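Local coordinates for protein phenolic acid decarboxylase (Sedimentibacter hydroxybenzoicus, PDB 7AE5) that catalyses the reversible non-oxidative decarboxylation of 4-hydroxybenzoate and 3,4-dihydroxybenzoate as an oxygen-sensitive, prenylated-FMN- and manganese-dependent member of the UbiD family, at residues E127-Y132 and P303-L308; G140-K145 and T271-F276; Y347-G352 and M379-I384; E418-M423 and H435-I440. All blocks are in the same frame, centred on the assembly; numbering follows the deposited sequence.

Overall arrangement
The four contacts form two pairs, one in each of two domains. Contacts 1 and 2 belong to the Rift-related, FMN-binding domain, their centres about 15 Å apart. Along the chain contact 2 is nested inside the loop closed by contact 1, and the two touch where Lys145 bridges to Glu306 and Ser144 OG meets Leu308 O. Contacts 3 and 4 follow in series in the C-terminal domain, their centres about 9 Å apart, on one mixed sheet that includes strands 352-357, 384-388, 434-441 and 414-421. Contacts 2 and 3 lie about 26 Å apart between centres, and both come near residues predicted to bind cofactor or metal, consistent with an active site between the two domains.

Contact 1 (E127-Y132 and P303-L308); sequences EILPLY and PIFENL
Leu129 and Phe305 bring the two backbones closest, their CA atoms 5.7 Å apart, where the irregular segment 127-132 runs within 24° of the direction of 303-308. The chain bends at Pro130, centre of an inverse gamma turn. Phe305 is the main bridge between the backbones: its CG lies anti to the backbone N (chi1 -179°), which sends the ring among Leu129, Pro130, Leu131 and Tyr132. Leu129 CB sits over one ring face, 4.3 Å from the centroid in a CH-pi contact, and Asn307 CB lies toward the rim of the opposite face. Pro130 O comes to the ring edge, 3.3 Å from Phe305 CD2, while Leu131 CD2 reaches Phe305 CZ. An alanine in place of Phe305 is likely to leave Leu129 and Leu131 without their shared partner and open a gap beside Tyr132. Asn307 ND2 gives Tyr132 OH a weak hydrogen bond of 3.1 Å, ring and amide planes perpendicular; the amide is held more firmly by the backbone of Tyr142 and Ser144. Strand 304-306, the outermost strand, within this chain, of a mixed sheet and paired with 62-65, is thus packed against a buried loop of the Rift-related domain.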
loop_
_atom_site.group_PDB
_atom_site.type_symbol
_atom_site.label_atom_id
_atom_site.label_comp_id
_atom_site.label_asym_id
_atom_site.label_seq_id
_atom_site.Cartn_x
_atom_site.Cartn_y
_atom_site.Cartn_z
ATOM N N GLU C 127 51.345 14.056 -30.515
ATOM C CA GLU C 127 52.759 13.742 -30.353
ATOM C C GLU C 127 53.146 13.537 -28.895
ATOM O O GLU C 127 54.289 13.155 -28.623
ATOM C CB GLU C 127 53.620 14.843 -30.976
ATOM C CG GLU C 127 53.959 14.594 -32.438
ATOM C CD GLU C 127 54.332 15.861 -33.185
ATOM O OE1 GLU C 127 54.362 16.942 -32.557
ATOM O OE2 GLU C 127 54.595 15.775 -34.405
ATOM N N ILE C 128 52.227 13.773 -27.963
ATOM C CA ILE C 128 52.450 13.543 -26.542
ATOM C C ILE C 128 51.604 12.384 -26.028
ATOM O O ILE C 128 52.105 11.495 -25.338
ATOM C CB ILE C 128 52.177 14.827 -25.725
ATOM C CG1 ILE C 128 53.154 15.936 -26.121
ATOM C CG2 ILE C 128 52.261 14.540 -24.231
ATOM C CD1 ILE C 128 54.606 15.532 -26.025
ATOM N N LEU C 129 50.314 12.373 -26.366
ATOM C CA LEU C 129 49.369 11.416 -25.816
ATOM C C LEU C 129 48.920 10.430 -26.880
ATOM O O LEU C 129 48.452 10.848 -27.948
ATOM C CB LEU C 129 48.147 12.144 -25.244
ATOM C CG LEU C 129 48.412 13.197 -24.169
ATOM C CD1 LEU C 129 47.138 13.968 -23.858
ATOM C CD2 LEU C 129 48.970 12.553 -22.911
ATOM N N PRO C 130 49.047 9.126 -26.639
ATOM C CA PRO C 130 48.412 8.151 -27.535
ATOM C C PRO C 130 46.900 8.161 -27.370
ATOM O O PRO C 130 46.341 7.364 -26.607
ATOM C CB PRO C 130 49.026 6.812 -27.101
ATOM C CG PRO C 130 50.246 7.176 -26.305
ATOM C CD PRO C 130 49.928 8.481 -25.653
ATOM N N LEU C 131 46.234 9.066 -28.080
ATOM C CA LEU C 131 44.803 9.271 -27.910
ATOM C C LEU C 131 44.006 8.243 -28.705
ATOM O O LEU C 131 44.382 7.866 -29.819
ATOM C CB LEU C 131 44.421 10.687 -28.339
ATOM C CG LEU C 131 44.903 11.783 -27.385
ATOM C CD1 LEU C 131 45.030 13.117 -28.105
ATOM C CD2 LEU C 131 43.969 11.898 -26.187
ATOM N N TYR C 132 42.890 7.805 -28.125
ATOM C CA TYR C 132 42.088 6.727 -28.682
ATOM C C TYR C 132 40.633 6.944 -28.288
ATOM O O TYR C 132 40.315 7.793 -27.451
ATOM C CB TYR C 132 42.586 5.363 -28.194
ATOM C CG TYR C 132 42.527 5.210 -26.691
ATOM C CD1 TYR C 132 43.519 5.746 -25.878
ATOM C CD2 TYR C 132 41.477 4.536 -26.084
ATOM C CE1 TYR C 132 43.465 5.612 -24.505
ATOM C CE2 TYR C 132 41.414 4.396 -24.714
ATOM C CZ TYR C 132 42.408 4.936 -23.928
ATOM O OH TYR C 132 42.342 4.793 -22.562
ATOM N N PRO C 303 56.618 10.487 -21.487
ATOM C CA PRO C 303 55.459 10.499 -20.590
ATOM C C PRO C 303 54.535 9.321 -20.842
ATOM O O PRO C 303 54.513 8.719 -21.918
ATOM C CB PRO C 303 54.760 11.823 -20.918
ATOM C CG PRO C 303 55.198 12.150 -22.290
ATOM C CD PRO C 303 56.588 11.614 -22.434
ATOM N N ILE C 304 53.751 9.011 -19.814
ATOM C CA ILE C 304 52.836 7.879 -19.816
ATOM C C ILE C 304 51.416 8.422 -19.747
ATOM O O ILE C 304 51.052 9.107 -18.783
ATOM C CB ILE C 304 53.119 6.923 -18.648
ATOM C CG1 ILE C 304 54.482 6.253 -18.838
ATOM C CG2 ILE C 304 52.021 5.889 -18.541
ATOM C CD1 ILE C 304 55.058 5.655 -17.572
ATOM N N PHE C 305 50.618 8.117 -20.768
ATOM C CA PHE C 305 49.236 8.584 -20.847
ATOM C C PHE C 305 48.385 7.724 -19.922
ATOM O O PHE C 305 47.935 6.639 -20.299
ATOM C CB PHE C 305 48.734 8.522 -22.286
ATOM C CG PHE C 305 47.321 9.017 -22.469
ATOM C CD1 PHE C 305 46.769 9.936 -21.589
ATOM C CD2 PHE C 305 46.548 8.569 -23.530
ATOM C CE1 PHE C 305 45.473 10.392 -21.760
ATOM C CE2 PHE C 305 45.251 9.023 -23.707
ATOM C CZ PHE C 305 44.714 9.936 -22.821
ATOM N N GLU C 306 48.161 8.212 -18.704
ATOM C CA GLU C 306 47.310 7.518 -17.744
ATOM C C GLU C 306 45.859 7.870 -18.043
ATOM O O GLU C 306 45.407 8.981 -17.747
ATOM C CB GLU C 306 47.686 7.896 -16.314
ATOM C CG GLU C 306 46.904 7.127 -15.254
ATOM C CD GLU C 306 46.818 7.859 -13.928
ATOM O OE1 GLU C 306 47.347 8.985 -13.829
ATOM O OE2 GLU C 306 46.222 7.305 -12.979
ATOM N N ASN C 307 45.131 6.929 -18.637
ATOM C CA ASN C 307 43.747 7.143 -19.024
ATOM C C ASN C 307 42.869 6.074 -18.392
ATOM O O ASN C 307 43.350 5.043 -17.917
ATOM C CB ASN C 307 43.584 7.133 -20.548
ATOM C CG ASN C 307 42.554 8.135 -21.027
ATOM O OD1 ASN C 307 42.345 9.176 -20.402
ATOM N ND2 ASN C 307 41.911 7.833 -22.149
ATOM N N LEU C 308 41.564 6.333 -18.402
ATOM C CA LEU C 308 40.593 5.507 -17.701
ATOM C C LEU C 308 39.522 5.023 -18.665
ATOM O O LEU C 308 39.037 5.788 -19.503
ATOM C CB LEU C 308 39.952 6.294 -16.540
ATOM C CG LEU C 308 38.645 5.845 -15.872
ATOM C CD1 LEU C 308 38.617 6.347 -14.443
ATOM C CD2 LEU C 308 37.407 6.359 -16.607
#

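Contact 2 (G140-K145 and T271-F276); sequences GFYISK and TVEGPF
Tyr142 and Phe276 join strand 142-143 of the antiparallel sheet of the Rift-related, FMN-binding domain to the loop that follows its strand 271-273. The aromatic contact is an offset stack with ring centroids 4.0 Å apart and planes at 22°. The side chains slide past each other in opposite directions: Phe276 CD1 lies over the centre of the tyrosine ring, Phe276 CE1 comes within 3.3 Å of Tyr142 CG, and Phe276 CB adds a CH-pi contact over the same face. Phe276 owes this place to a first torsion of -170°, which carries its ring away from its own backbone N and back over Tyr142. Beyond the stack, Ser144 CB meets Phe276 CZ at 4.0 Å, while Ser144 OG turns to Leu308 O.

The polar contact is at the phenol end, where Tyr142 OH donates to Glu273 OE2. The Glu273 chain bends at chi2, and its carboxylate stands 74° from the ring plane. The same OE2 forms a salt bridge with Arg168, a residue predicted to bind prenylated FMN, so Tyr142 is probably a second-shell partner that helps to position this pair. A leucine in place of Tyr142 would probably take the hydroxyl partner from Glu273 and leave Phe276 without the flat surface it stacks on.

In the backbone, Gly274 has a positive phi at which a CB would be jammed against the carbonyl O of Glu273, which calls for glycine; a cis peptide precedes Pro275. Glu273 OE2 lies at the edge of the Tyr142 ring, in its plane, while Tyr142 OH comes to OE2 from well above the carboxylate plane, at 2.7 Å.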
loop_
_atom_site.group_PDB
_atom_site.type_symbol
_atom_site.label_atom_id
_atom_site.label_comp_id
_atom_site.label_asym_id
_atom_site.label_seq_id
_atom_site.Cartn_x
_atom_site.Cartn_y
_atom_site.Cartn_z
ATOM N N GLY C 140 34.446 11.817 -29.819
ATOM C CA GLY C 140 35.828 11.898 -30.231
ATOM C C GLY C 140 36.716 11.107 -29.297
ATOM O O GLY C 140 36.248 10.260 -28.535
ATOM N N PHE C 141 38.015 11.389 -29.366
ATOM C CA PHE C 141 38.988 10.784 -28.464
ATOM C C PHE C 141 39.039 11.604 -27.181
ATOM O O PHE C 141 39.119 12.836 -27.231
ATOM C CB PHE C 141 40.369 10.716 -29.117
ATOM C CG PHE C 141 40.363 10.112 -30.497
ATOM C CD1 PHE C 141 39.471 9.104 -30.829
ATOM C CD2 PHE C 141 41.251 10.558 -31.463
ATOM C CE1 PHE C 141 39.465 8.554 -32.100
ATOM C CE2 PHE C 141 41.251 10.010 -32.734
ATOM C CZ PHE C 141 40.358 9.008 -33.053
ATOM N N TYR C 142 38.987 10.926 -26.038
ATOM C CA TYR C 142 38.771 11.584 -24.759
ATOM C C TYR C 142 39.949 11.377 -23.819
ATOM O O TYR C 142 40.514 10.281 -23.741
ATOM C CB TYR C 142 37.502 11.064 -24.089
ATOM C CG TYR C 142 36.270 11.896 -24.361
ATOM C CD1 TYR C 142 35.566 11.764 -25.551
ATOM C CD2 TYR C 142 35.803 12.804 -23.421
ATOM C CE1 TYR C 142 34.433 12.518 -25.798
ATOM C CE2 TYR C 142 34.675 13.562 -23.660
ATOM C CZ TYR C 142 33.994 13.414 -24.848
ATOM O OH TYR C 142 32.873 14.170 -25.080
ATOM N N ILE C 143 40.309 12.443 -23.110
ATOM C CA ILE C 143 41.168 12.358 -21.935
ATOM C C ILE C 143 40.241 12.241 -20.730
ATOM O O ILE C 143 39.561 13.202 -20.364
ATOM C CB ILE C 143 42.089 13.579 -21.821
ATOM C CG1 ILE C 143 42.935 13.731 -23.084
ATOM C CG2 ILE C 143 42.975 13.470 -20.594
ATOM C CD1 ILE C 143 43.603 15.079 -23.204
ATOM N N SER C 144 40.207 11.060 -20.115
ATOM C CA SER C 144 39.162 10.718 -19.160
ATOM C C SER C 144 39.632 10.655 -17.713
ATOM O O SER C 144 38.822 10.344 -16.833
ATOM C CB SER C 144 38.529 9.378 -19.547
ATOM O OG SER C 144 39.364 8.300 -19.165
ATOM N N LYS C 145 40.904 10.942 -17.433
ATOM C CA LYS C 145 41.399 10.824 -16.066
ATOM C C LYS C 145 42.293 12.001 -15.689
ATOM O O LYS C 145 43.237 11.844 -14.907
ATOM C CB LYS C 145 42.154 9.508 -15.872
ATOM C CG LYS C 145 42.131 8.980 -14.449
ATOM C CD LYS C 145 43.075 7.807 -14.298
ATOM C CE LYS C 145 43.007 7.221 -12.904
ATOM N NZ LYS C 145 43.834 5.987 -12.811
ATOM N N THR C 271 30.726 24.620 -28.596
ATOM C CA THR C 271 30.805 23.647 -29.676
ATOM C C THR C 271 30.319 22.297 -29.171
ATOM O O THR C 271 30.312 22.025 -27.967
ATOM C CB THR C 271 32.230 23.517 -30.230
ATOM O OG1 THR C 271 33.117 23.135 -29.174
ATOM C CG2 THR C 271 32.699 24.834 -30.833
ATOM N N VAL C 272 29.920 21.449 -30.116
ATOM C CA VAL C 272 29.333 20.149 -29.809
ATOM C C VAL C 272 30.337 19.266 -29.082
ATOM O O VAL C 272 31.339 18.834 -29.662
ATOM C CB VAL C 272 28.829 19.459 -31.090
ATOM C CG1 VAL C 272 28.009 18.231 -30.739
ATOM C CG2 VAL C 272 28.009 20.430 -31.919
ATOM N N GLU C 273 30.071 18.992 -27.809
ATOM C CA GLU C 273 30.858 18.063 -27.011
ATOM C C GLU C 273 30.018 16.833 -26.697
ATOM O O GLU C 273 28.829 16.945 -26.385
ATOM C CB GLU C 273 31.338 18.716 -25.711
ATOM C CG GLU C 273 32.337 17.886 -24.919
ATOM C CD GLU C 273 31.673 16.969 -23.903
ATOM O OE1 GLU C 273 30.446 17.088 -23.697
ATOM O OE2 GLU C 273 32.383 16.128 -23.311
ATOM N N GLY C 274 30.637 15.661 -26.781
ATOM C CA GLY C 274 29.939 14.424 -26.536
ATOM C C GLY C 274 29.534 13.727 -27.819
ATOM O O GLY C 274 29.789 14.216 -28.924
ATOM N N PRO C 275 28.886 12.556 -27.698
ATOM C CA PRO C 275 28.526 11.939 -26.418
ATOM C C PRO C 275 29.707 11.261 -25.734
ATOM O O PRO C 275 30.765 11.088 -26.337
ATOM C CB PRO C 275 27.459 10.901 -26.805
ATOM C CG PRO C 275 27.358 10.927 -28.309
ATOM C CD PRO C 275 28.518 11.703 -28.837
ATOM N N PHE C 276 29.521 10.897 -24.471
ATOM C CA PHE C 276 30.553 10.213 -23.709
ATOM C C PHE C 276 29.880 9.437 -22.592
ATOM O O PHE C 276 28.755 9.745 -22.188
ATOM C CB PHE C 276 31.589 11.193 -23.144
ATOM C CG PHE C 276 32.801 10.523 -22.554
ATOM C CD1 PHE C 276 33.738 9.912 -23.370
ATOM C CD2 PHE C 276 33.003 10.504 -21.182
ATOM C CE1 PHE C 276 34.848 9.292 -22.829
ATOM C CE2 PHE C 276 34.113 9.888 -20.635
ATOM C CZ PHE C 276 35.037 9.282 -21.461
#

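Contact 3 (Y347-G352 and M379-I384); sequences YTHGIG and MPYSKI
Ser382 OG lies anti to its carbonyl carbon (chi1 -72°), a rotation that turns the hydroxyl onto Gly350 O, to which it donates a hydrogen bond of 2.8 Å nearly in line with the C=O. Ile351 CG2 is anti to the backbone N and meets Lys383 CB at 3.7 Å, the two side chains crossing obliquely. The backbone of Ile351 adds two bonds: its carbonyl O accepts Lys383 N at 2.8 Å, in the carbonyl plane on a lone pair, and Ile384 N at 3.1 Å with an almost straight N-H...O angle of 174°. Lys383 NZ bonds to Val408 O of the second subunit and bridges to Asp426 of its own chain.

At the other end of the contact, the His349 ring is inclined to that of Tyr381, their planes at 59°. Tyr381 CD2 lies 3.4 Å from His349 O, and one water links the two side chains, 2.8 Å from His349 ND1 and in the plane of that ring, and 3.0 Å from Tyr381 OH. His377 stacks on Tyr381 and also meets the His349 ring.

The type I' turn Thr348-Ile351 links strand 340-347 to 352-357. Across from it, helix 378-381 ends and the chain leads into strand 384-388, which runs parallel to 352-357 from the bridge of Gly352 with Ile384 onward.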
loop_
_atom_site.group_PDB
_atom_site.type_symbol
_atom_site.label_atom_id
_atom_site.label_comp_id
_atom_site.label_asym_id
_atom_site.label_seq_id
_atom_site.Cartn_x
_atom_site.Cartn_y
_atom_site.Cartn_z
ATOM N N TYR C 347 27.766 2.787 -4.523
ATOM C CA TYR C 347 27.010 2.253 -5.651
ATOM C C TYR C 347 26.304 3.381 -6.393
ATOM O O TYR C 347 25.325 3.947 -5.895
ATOM C CB TYR C 347 26.038 1.188 -5.157
ATOM C CG TYR C 347 26.763 0.124 -4.365
ATOM C CD1 TYR C 347 27.771 -0.630 -4.951
ATOM C CD2 TYR C 347 26.467 -0.105 -3.029
ATOM C CE1 TYR C 347 28.452 -1.593 -4.232
ATOM C CE2 TYR C 347 27.143 -1.067 -2.304
ATOM C CZ TYR C 347 28.133 -1.807 -2.911
ATOM O OH TYR C 347 28.810 -2.764 -2.190
ATOM N N THR C 348 26.809 3.689 -7.587
ATOM C CA THR C 348 26.280 4.742 -8.453
ATOM C C THR C 348 26.215 6.076 -7.709
ATOM O O THR C 348 25.155 6.685 -7.547
ATOM C CB THR C 348 24.912 4.350 -9.016
ATOM O OG1 THR C 348 24.901 2.945 -9.298
ATOM C CG2 THR C 348 24.634 5.116 -10.303
ATOM N N HIS C 349 27.389 6.516 -7.254
ATOM C CA HIS C 349 27.542 7.767 -6.508
ATOM C C HIS C 349 26.571 7.847 -5.335
ATOM O O HIS C 349 25.941 8.876 -5.091
ATOM C CB HIS C 349 27.384 8.982 -7.420
ATOM C CG HIS C 349 28.190 10.166 -6.986
ATOM N ND1 HIS C 349 28.256 11.332 -7.718
ATOM C CD2 HIS C 349 28.971 10.362 -5.896
ATOM C CE1 HIS C 349 29.041 12.195 -7.096
ATOM N NE2 HIS C 349 29.486 11.631 -5.988
ATOM N N GLY C 350 26.439 6.743 -4.607
ATOM C CA GLY C 350 25.650 6.755 -3.395
ATOM C C GLY C 350 24.155 6.650 -3.581
ATOM O O GLY C 350 23.410 6.941 -2.642
ATOM N N ILE C 351 23.683 6.253 -4.766
ATOM C CA ILE C 351 22.256 5.983 -4.904
ATOM C C ILE C 351 21.879 4.743 -4.102
ATOM O O ILE C 351 20.776 4.661 -3.551
ATOM C CB ILE C 351 21.868 5.858 -6.390
ATOM C CG1 ILE C 351 22.052 7.204 -7.092
ATOM C CG2 ILE C 351 20.424 5.403 -6.538
ATOM C CD1 ILE C 351 21.936 7.135 -8.597
ATOM N N GLY C 352 22.787 3.777 -4.000
ATOM C CA GLY C 352 22.630 2.639 -3.108
ATOM C C GLY C 352 23.555 2.786 -1.911
ATOM O O GLY C 352 24.753 3.036 -2.068
ATOM N N MET C 379 20.091 13.011 0.656
ATOM C CA MET C 379 18.737 13.488 0.391
ATOM C C MET C 379 18.336 13.320 -1.070
ATOM O O MET C 379 17.299 12.699 -1.339
ATOM C CB MET C 379 18.568 14.953 0.799
ATOM C CG MET C 379 17.133 15.423 0.764
ATOM S SD MET C 379 16.902 16.990 1.598
ATOM C CE MET C 379 17.041 16.414 3.255
ATOM N N PRO C 380 19.093 13.865 -2.047
ATOM C CA PRO C 380 18.661 13.717 -3.442
ATOM C C PRO C 380 19.195 12.463 -4.121
ATOM O O PRO C 380 18.578 11.971 -5.068
ATOM C CB PRO C 380 19.214 14.984 -4.104
ATOM C CG PRO C 380 20.462 15.261 -3.355
ATOM C CD PRO C 380 20.243 14.787 -1.943
ATOM N N TYR C 381 20.330 11.935 -3.662
ATOM C CA TYR C 381 20.970 10.817 -4.351
ATOM C C TYR C 381 20.473 9.457 -3.872
ATOM O O TYR C 381 20.143 8.589 -4.686
ATOM C CB TYR C 381 22.492 10.883 -4.172
ATOM C CG TYR C 381 23.218 11.743 -5.178
ATOM C CD1 TYR C 381 23.401 13.102 -4.956
ATOM C CD2 TYR C 381 23.731 11.193 -6.345
ATOM C CE1 TYR C 381 24.073 13.890 -5.871
ATOM C CE2 TYR C 381 24.402 11.973 -7.265
ATOM C CZ TYR C 381 24.571 13.319 -7.022
ATOM O OH TYR C 381 25.239 14.100 -7.937
ATOM N N SER C 382 20.422 9.257 -2.560
ATOM C CA SER C 382 20.291 7.925 -1.981
ATOM C C SER C 382 18.860 7.431 -2.144
ATOM O O SER C 382 17.940 7.950 -1.503
ATOM C CB SER C 382 20.702 7.960 -0.514
ATOM O OG SER C 382 22.106 8.106 -0.401
ATOM N N LYS C 383 18.670 6.426 -2.996
ATOM C CA LYS C 383 17.351 5.861 -3.256
ATOM C C LYS C 383 17.104 4.559 -2.505
ATOM O O LYS C 383 15.994 4.338 -2.007
ATOM C CB LYS C 383 17.163 5.626 -4.758
ATOM C CG LYS C 383 15.804 5.062 -5.130
ATOM C CD LYS C 383 15.656 4.915 -6.634
ATOM C CE LYS C 383 16.672 3.935 -7.197
ATOM N NZ LYS C 383 16.589 3.828 -8.680
ATOM N N ILE C 384 18.109 3.694 -2.400
ATOM C CA ILE C 384 17.976 2.406 -1.732
ATOM C C ILE C 384 18.916 2.399 -0.537
ATOM O O ILE C 384 20.141 2.478 -0.703
ATOM C CB ILE C 384 18.277 1.237 -2.680
ATOM C CG1 ILE C 384 17.331 1.286 -3.881
ATOM C CG2 ILE C 384 18.143 -0.089 -1.944
ATOM C CD1 ILE C 384 17.630 0.257 -4.945
HETATM O O HOH W 1 27.025 12.688 -9.816
#

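Contact 4 (E418-M423 and H435-I440); sequences ENCPGM and HTKMII
Cys420 and His435 form an antiparallel hydrogen-bonded pair between strands 414-421 and 434-441 of the mixed sheet in the C-terminal domain. Cys420 N donates a hydrogen bond to His435 O at 2.9 Å, approaching nearly head-on to the carbonyl. In return His435 N donates to Cys420 O with an N-H...O angle of 169°, although this donor stands above the carbonyl plane. The pairing thus satisfies both N-H groups and both carbonyls of these two residues.

The buried ammonium of Lys437 is richly supplied with acceptors. Bent at chi2 (-70°), the chain passes Cys420, CG lying 3.6 Å from Cys420 CB, and brings NZ to Pro421 O at 3.0 Å. His435 ND1, with NZ 20° out of the imidazole plane, and the backbone carbonyls of Met379 and Ser382, the last its strongest partner, complete the set. Four acceptors surround NZ, so its three N-H groups must be shared among them. One lysine thereby ties strand 414-421 to the end of helix 378-381. Because ND1 accepts from the lysine, the proton of the imidazole is probably on NE2, which is hydrogen-bonded to Asp426.

Gly422 CA makes a CH-pi contact over one face of the His435 ring, 3.7 Å from its centroid, and Met423 N lies above the same face near the rim. Glu418 and Thr436 run side by side, while Glu418 O takes a bond from Lys366 of the third subunit. Where the strand leaves its pairing, Pro421 O stands 3.2 Å from His435 CB.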
loop_
_atom_site.group_PDB
_atom_site.type_symbol
_atom_site.label_atom_id
_atom_site.label_comp_id
_atom_site.label_asym_id
_atom_site.label_seq_id
_atom_site.Cartn_x
_atom_site.Cartn_y
_atom_site.Cartn_z
ATOM N N GLU C 418 7.144 8.063 -1.344
ATOM C CA GLU C 418 6.996 8.711 -2.640
ATOM C C GLU C 418 7.289 10.208 -2.565
ATOM O O GLU C 418 7.249 10.828 -1.499
ATOM C CB GLU C 418 5.583 8.501 -3.185
ATOM C CG GLU C 418 5.213 7.054 -3.429
ATOM C CD GLU C 418 3.998 6.914 -4.320
ATOM O OE1 GLU C 418 3.467 7.953 -4.770
ATOM O OE2 GLU C 418 3.575 5.765 -4.572
ATOM N N ASN C 419 7.587 10.781 -3.735
ATOM C CA ASN C 419 7.705 12.229 -3.918
ATOM C C ASN C 419 8.804 12.833 -3.045
ATOM O O ASN C 419 8.651 13.918 -2.479
ATOM C CB ASN C 419 6.366 12.924 -3.668
ATOM C CG ASN C 419 6.148 14.102 -4.589
ATOM O OD1 ASN C 419 6.484 14.045 -5.773
ATOM N ND2 ASN C 419 5.581 15.179 -4.054
ATOM N N CYS C 420 9.919 12.132 -2.943
ATOM C CA CYS C 420 11.119 12.593 -2.266
ATOM C C CYS C 420 12.081 13.201 -3.273
ATOM O O CYS C 420 11.906 13.051 -4.486
ATOM C CB CYS C 420 11.771 11.424 -1.528
ATOM S SG CYS C 420 10.814 10.843 -0.118
ATOM N N PRO C 421 13.112 13.918 -2.814
ATOM C CA PRO C 421 14.087 14.463 -3.762
ATOM C C PRO C 421 14.832 13.349 -4.478
ATOM O O PRO C 421 15.088 12.281 -3.918
ATOM C CB PRO C 421 15.029 15.289 -2.877
ATOM C CG PRO C 421 14.259 15.550 -1.634
ATOM C CD PRO C 421 13.420 14.329 -1.433
ATOM N N GLY C 422 15.170 13.607 -5.736
ATOM C CA GLY C 422 15.911 12.644 -6.522
ATOM C C GLY C 422 16.977 13.292 -7.377
ATOM O O GLY C 422 17.248 14.490 -7.247
ATOM N N MET C 423 17.596 12.507 -8.255
ATOM C CA MET C 423 18.568 13.031 -9.195
ATOM C C MET C 423 18.202 12.581 -10.602
ATOM O O MET C 423 17.835 11.418 -10.809
ATOM C CB MET C 423 19.991 12.565 -8.849
ATOM C CG MET C 423 20.630 13.325 -7.693
ATOM S SD MET C 423 20.799 15.089 -8.030
ATOM C CE MET C 423 22.331 15.121 -8.958
ATOM N N HIS C 435 12.469 11.064 -6.557
ATOM C CA HIS C 435 12.699 9.711 -6.080
ATOM C C HIS C 435 11.496 9.205 -5.303
ATOM O O HIS C 435 10.785 9.968 -4.642
ATOM C CB HIS C 435 13.935 9.632 -5.176
ATOM C CG HIS C 435 15.182 9.209 -5.884
ATOM N ND1 HIS C 435 16.441 9.510 -5.413
ATOM C CD2 HIS C 435 15.365 8.514 -7.031
ATOM C CE1 HIS C 435 17.348 9.016 -6.238
ATOM N NE2 HIS C 435 16.720 8.407 -7.229
ATOM N N THR C 436 11.269 7.907 -5.409
ATOM C CA THR C 436 10.514 7.156 -4.419
ATOM C C THR C 436 11.544 6.337 -3.653
ATOM O O THR C 436 12.183 5.449 -4.224
ATOM C CB THR C 436 9.454 6.273 -5.067
ATOM O OG1 THR C 436 8.358 7.086 -5.495
ATOM C CG2 THR C 436 8.951 5.268 -4.068
ATOM N N LYS C 437 11.736 6.666 -2.380
ATOM C CA LYS C 437 12.811 6.069 -1.602
ATOM C C LYS C 437 12.415 4.690 -1.092
ATOM O O LYS C 437 11.236 4.398 -0.866
ATOM C CB LYS C 437 13.181 6.965 -0.420
ATOM C CG LYS C 437 13.513 8.400 -0.790
ATOM C CD LYS C 437 14.826 8.507 -1.539
ATOM C CE LYS C 437 15.295 9.953 -1.620
ATOM N NZ LYS C 437 16.556 10.090 -2.399
ATOM N N MET C 438 13.422 3.838 -0.904
ATOM C CA MET C 438 13.233 2.508 -0.338
ATOM C C MET C 438 14.189 2.328 0.829
ATOM O O MET C 438 15.411 2.343 0.645
ATOM C CB MET C 438 13.448 1.411 -1.385
ATOM C CG MET C 438 12.880 0.066 -0.960
ATOM S SD MET C 438 13.234 -1.315 -2.065
ATOM C CE MET C 438 14.331 -0.557 -3.254
ATOM N N ILE C 439 13.631 2.165 2.025
ATOM C CA ILE C 439 14.395 1.892 3.235
ATOM C C ILE C 439 14.174 0.436 3.612
ATOM O O ILE C 439 13.028 -0.023 3.690
ATOM C CB ILE C 439 13.979 2.823 4.388
ATOM C CG1 ILE C 439 14.164 4.288 3.995
ATOM C CG2 ILE C 439 14.765 2.500 5.647
ATOM C CD1 ILE C 439 13.617 5.252 5.027
ATOM N N ILE C 440 15.264 -0.289 3.845
ATOM C CA ILE C 440 15.211 -1.702 4.205
ATOM C C ILE C 440 15.893 -1.867 5.554
ATOM O O ILE C 440 17.093 -1.596 5.686
ATOM C CB ILE C 440 15.873 -2.590 3.141
ATOM C CG1 ILE C 440 15.198 -2.390 1.784
ATOM C CG2 ILE C 440 15.804 -4.053 3.546
ATOM C CD1 ILE C 440 15.856 -3.156 0.664
#